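Local coordinates for cadherin-related family member 2 (Homo sapiens, PDB 5CZR), which forms calcium-dependent heterophilic adhesion complexes with CDHR5 on adjacent microvilli, controlling how microvilli pack at the apical membrane of epithelial cells, at residues V3-L8 / P83-Q88. Sequence-based numbering, arbitrary orientation.
With CA (calcium ion), chain E.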
ATOM      1  N   VAL A   3     -25.585  12.263  38.570  1.00 43.74           N
ATOM      2  CA  VAL A   3     -25.562  12.526  37.132  1.00 43.14           C
ATOM      3  C   VAL A   3     -24.621  11.532  36.399  1.00 40.36           C
ATOM      4  O   VAL A   3     -23.483  11.281  36.837  1.00 36.65           O
ATOM      5  CB  VAL A   3     -25.123  13.982  36.853  1.00 45.47           C
ATOM      6  CG1 VAL A   3     -25.193  14.285  35.362  1.00 46.53           C
ATOM      7  CG2 VAL A   3     -26.016  14.939  37.636  1.00 46.94           C
ATOM      8  N   ALA A   4     -25.122  10.960  35.310  1.00 38.40           N
ATOM      9  CA  ALA A   4     -24.347  10.023  34.514  1.00 39.06           C
ATOM     10  C   ALA A   4     -23.178  10.746  33.858  1.00 39.29           C
ATOM     11  O   ALA A   4     -23.322  11.900  33.445  1.00 41.32           O
ATOM     12  CB  ALA A   4     -25.213   9.375  33.451  1.00 39.80           C
ATOM     13  N   PRO A   5     -22.011  10.087  33.778  1.00 37.24           N
ATOM     14  CA  PRO A   5     -20.918  10.655  32.986  1.00 37.36           C
ATOM     15  C   PRO A   5     -21.260  10.649  31.500  1.00 38.62           C
ATOM     16  O   PRO A   5     -22.144   9.901  31.057  1.00 37.98           O
ATOM     17  CB  PRO A   5     -19.751   9.717  33.269  1.00 34.65           C
ATOM     18  CG  PRO A   5     -20.413   8.415  33.614  1.00 34.63           C
ATOM     19  CD  PRO A   5     -21.655   8.783  34.355  1.00 35.84           C
ATOM     20  N   LYS A   6     -20.529  11.460  30.756  1.00 41.88           N
ATOM     21  CA  LYS A   6     -20.804  11.728  29.353  1.00 46.27           C
ATOM     22  C   LYS A   6     -19.472  11.864  28.631  1.00 42.13           C
ATOM     23  O   LYS A   6     -18.586  12.591  29.067  1.00 40.16           O
ATOM     24  CB  LYS A   6     -21.613  13.020  29.225  1.00 53.79           C
ATOM     25  CG  LYS A   6     -22.130  13.328  27.819  1.00 63.38           C
ATOM     26  CD  LYS A   6     -23.566  13.892  27.831  1.00 70.21           C
ATOM     27  CE  LYS A   6     -23.694  15.231  28.557  1.00 72.55           C
ATOM     28  NZ  LYS A   6     -23.231  16.370  27.700  1.00 75.07           N
ATOM     29  N   PHE A   7     -19.290  11.056  27.599  1.00 40.52           N
ATOM     30  CA  PHE A   7     -18.123  11.156  26.724  1.00 39.24           C
ATOM     31  C   PHE A   7     -18.104  12.517  26.041  1.00 40.04           C
ATOM     32  O   PHE A   7     -19.147  13.058  25.668  1.00 40.39           O
ATOM     33  CB  PHE A   7     -18.185  10.065  25.647  1.00 36.65           C
ATOM     34  CG  PHE A   7     -17.705   8.705  26.124  1.00 34.73           C
ATOM     35  CD1 PHE A   7     -16.386   8.512  26.457  1.00 32.97           C
ATOM     36  CD2 PHE A   7     -18.560   7.624  26.167  1.00 33.81           C
ATOM     37  CE1 PHE A   7     -15.935   7.268  26.856  1.00 32.62           C
ATOM     38  CE2 PHE A   7     -18.121   6.373  26.546  1.00 32.61           C
ATOM     39  CZ  PHE A   7     -16.808   6.187  26.880  1.00 31.80           C
ATOM     40  N   LEU A   8     -16.920  13.062  25.881  1.00 41.35           N
ATOM     41  CA  LEU A   8     -16.773  14.281  25.094  1.00 44.07           C
ATOM     42  C   LEU A   8     -17.241  14.049  23.671  1.00 40.92           C
ATOM     43  O   LEU A   8     -17.189  12.940  23.162  1.00 39.97           O
ATOM     44  CB  LEU A   8     -15.307  14.776  25.100  1.00 47.94           C
ATOM     45  CG  LEU A   8     -14.695  15.088  26.491  1.00 51.45           C
ATOM     46  CD1 LEU A   8     -13.376  15.860  26.368  1.00 51.51           C
ATOM     47  CD2 LEU A   8     -15.684  15.838  27.383  1.00 53.60           C
ATOM     48  N   PRO A  83     -19.092   5.635  39.850  1.00 31.74           N
ATOM     49  CA  PRO A  83     -19.307   4.533  40.819  1.00 30.89           C
ATOM     50  C   PRO A  83     -20.699   3.900  40.754  1.00 32.56           C
ATOM     51  O   PRO A  83     -20.853   2.757  41.178  1.00 30.79           O
ATOM     52  CB  PRO A  83     -19.102   5.210  42.168  1.00 31.22           C
ATOM     53  CG  PRO A  83     -18.239   6.395  41.882  1.00 31.10           C
ATOM     54  CD  PRO A  83     -18.675   6.872  40.527  1.00 32.47           C
ATOM     55  N   TYR A  84     -21.662   4.596  40.129  1.00 34.49           N
ATOM     56  CA  TYR A  84     -23.084   4.220  40.165  1.00 34.54           C
ATOM     57  C   TYR A  84     -23.689   3.718  38.857  1.00 32.71           C
ATOM     58  O   TYR A  84     -24.624   2.932  38.879  1.00 31.44           O
ATOM     59  CB  TYR A  84     -23.899   5.422  40.648  1.00 36.44           C
ATOM     60  CG  TYR A  84     -23.218   6.158  41.766  1.00 37.37           C
ATOM     61  CD1 TYR A  84     -23.211   5.637  43.069  1.00 36.59           C
ATOM     62  CD2 TYR A  84     -22.555   7.357  41.527  1.00 36.56           C
ATOM     63  CE1 TYR A  84     -22.566   6.304  44.098  1.00 36.61           C
ATOM     64  CE2 TYR A  84     -21.920   8.031  42.556  1.00 37.18           C
ATOM     65  CZ  TYR A  84     -21.914   7.485  43.823  1.00 36.62           C
ATOM     66  OH  TYR A  84     -21.267   8.151  44.820  1.00 40.14           O
ATOM     67  N   ILE A  85     -23.187   4.194  37.717  1.00 32.25           N
ATOM     68  CA  ILE A  85     -23.773   3.831  36.438  1.00 31.02           C
ATOM     69  C   ILE A  85     -22.721   3.631  35.348  1.00 30.29           C
ATOM     70  O   ILE A  85     -21.722   4.368  35.287  1.00 27.43           O
ATOM     71  CB  ILE A  85     -24.851   4.868  36.023  1.00 32.72           C
ATOM     72  CG1 ILE A  85     -25.666   4.335  34.825  1.00 34.43           C
ATOM     73  CG2 ILE A  85     -24.237   6.265  35.784  1.00 32.10           C
ATOM     74  CD1 ILE A  85     -26.900   5.176  34.466  1.00 35.93           C
ATOM     75  N   GLN A  86     -22.992   2.661  34.474  1.00 28.98           N
ATOM     76  CA  GLN A  86     -22.175   2.389  33.330  1.00 30.17           C
ATOM     77  C   GLN A  86     -22.799   3.013  32.086  1.00 30.36           C
ATOM     78  O   GLN A  86     -23.976   2.852  31.871  1.00 32.73           O
ATOM     79  CB  GLN A  86     -22.083   0.874  33.147  1.00 30.95           C
ATOM     80  CG  GLN A  86     -21.229   0.506  31.946  1.00 31.84           C
ATOM     81  CD  GLN A  86     -20.984  -0.969  31.787  1.00 32.14           C
ATOM     82  OE1 GLN A  86     -21.715  -1.814  32.314  1.00 30.75           O
ATOM     83  NE2 GLN A  86     -19.905  -1.296  31.041  1.00 32.61           N
ATOM     84  N   VAL A  87     -22.012   3.735  31.296  1.00 30.28           N
ATOM     85  CA  VAL A  87     -22.487   4.430  30.097  1.00 30.87           C
ATOM     86  C   VAL A  87     -21.682   3.938  28.874  1.00 30.66           C
ATOM     87  O   VAL A  87     -20.461   3.956  28.895  1.00 28.43           O
ATOM     88  CB  VAL A  87     -22.300   5.979  30.244  1.00 32.29           C
ATOM     89  CG1 VAL A  87     -22.628   6.752  28.933  1.00 31.65           C
ATOM     90  CG2 VAL A  87     -23.139   6.497  31.402  1.00 31.66           C
ATOM     91  N   GLN A  88     -22.379   3.474  27.847  1.00 31.60           N
ATOM     92  CA  GLN A  88     -21.760   2.803  26.721  1.00 32.84           C
ATOM     93  C   GLN A  88     -22.248   3.419  25.427  1.00 35.34           C
ATOM     94  O   GLN A  88     -23.417   3.801  25.329  1.00 35.35           O
ATOM     95  CB  GLN A  88     -22.098   1.333  26.707  1.00 33.32           C
ATOM     96  CG  GLN A  88     -21.739   0.632  28.001  1.00 33.24           C
ATOM     97  CD  GLN A  88     -21.946  -0.874  27.929  1.00 33.42           C
ATOM     98  OE1 GLN A  88     -21.259  -1.575  27.181  1.00 33.69           O
ATOM     99  NE2 GLN A  88     -22.838  -1.391  28.768  1.00 33.45           N
TER
HETATM  100 CA    CA E1001     -21.754  11.010  38.473  1.00 39.83          CA
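Ala4 and Pro5 lie against Ile85 and Val87, mainly through van der Waals packing of apolar side chains; two backbone carbonyls are also touched, but no hydrogen bond joins residues 3-8 to 83-88. At the start of the first segment, the backbone O of Val3 binds a calcium ion at 2.4 Å, together with Asn2, Asp33, Asp35, Asp37 and Asp82, the last of which also accepts hydrogen bonds from the backbone N of Tyr84 and Ile85, tying the second segment to the site. The Ala4 CB reaches two methyls at once, 4.0 Å from CG2 of Ile85 and 4.1 Å from CG2 of Val87. Pro5, buried, presents its CD and CG atoms: CD approaches Ile85 CG2 at 3.9 Å, and CG lies 4.0 Å from Val87 CG2. Val87 also meets the Pro5 carbonyl, its CG2 standing 3.6 Å from Pro5 O. Phe7 then points back, its CE2 4.1 Å from Val87 O at an oblique angle, and its ring continues onto Ile78 and Val80. The contact thus joins the segments leading into strands 6-7 and 86-96, which lie in the two sheets of the first cadherin repeat's Greek-key beta-sandwich, beside the calcium site at its N-terminal tip.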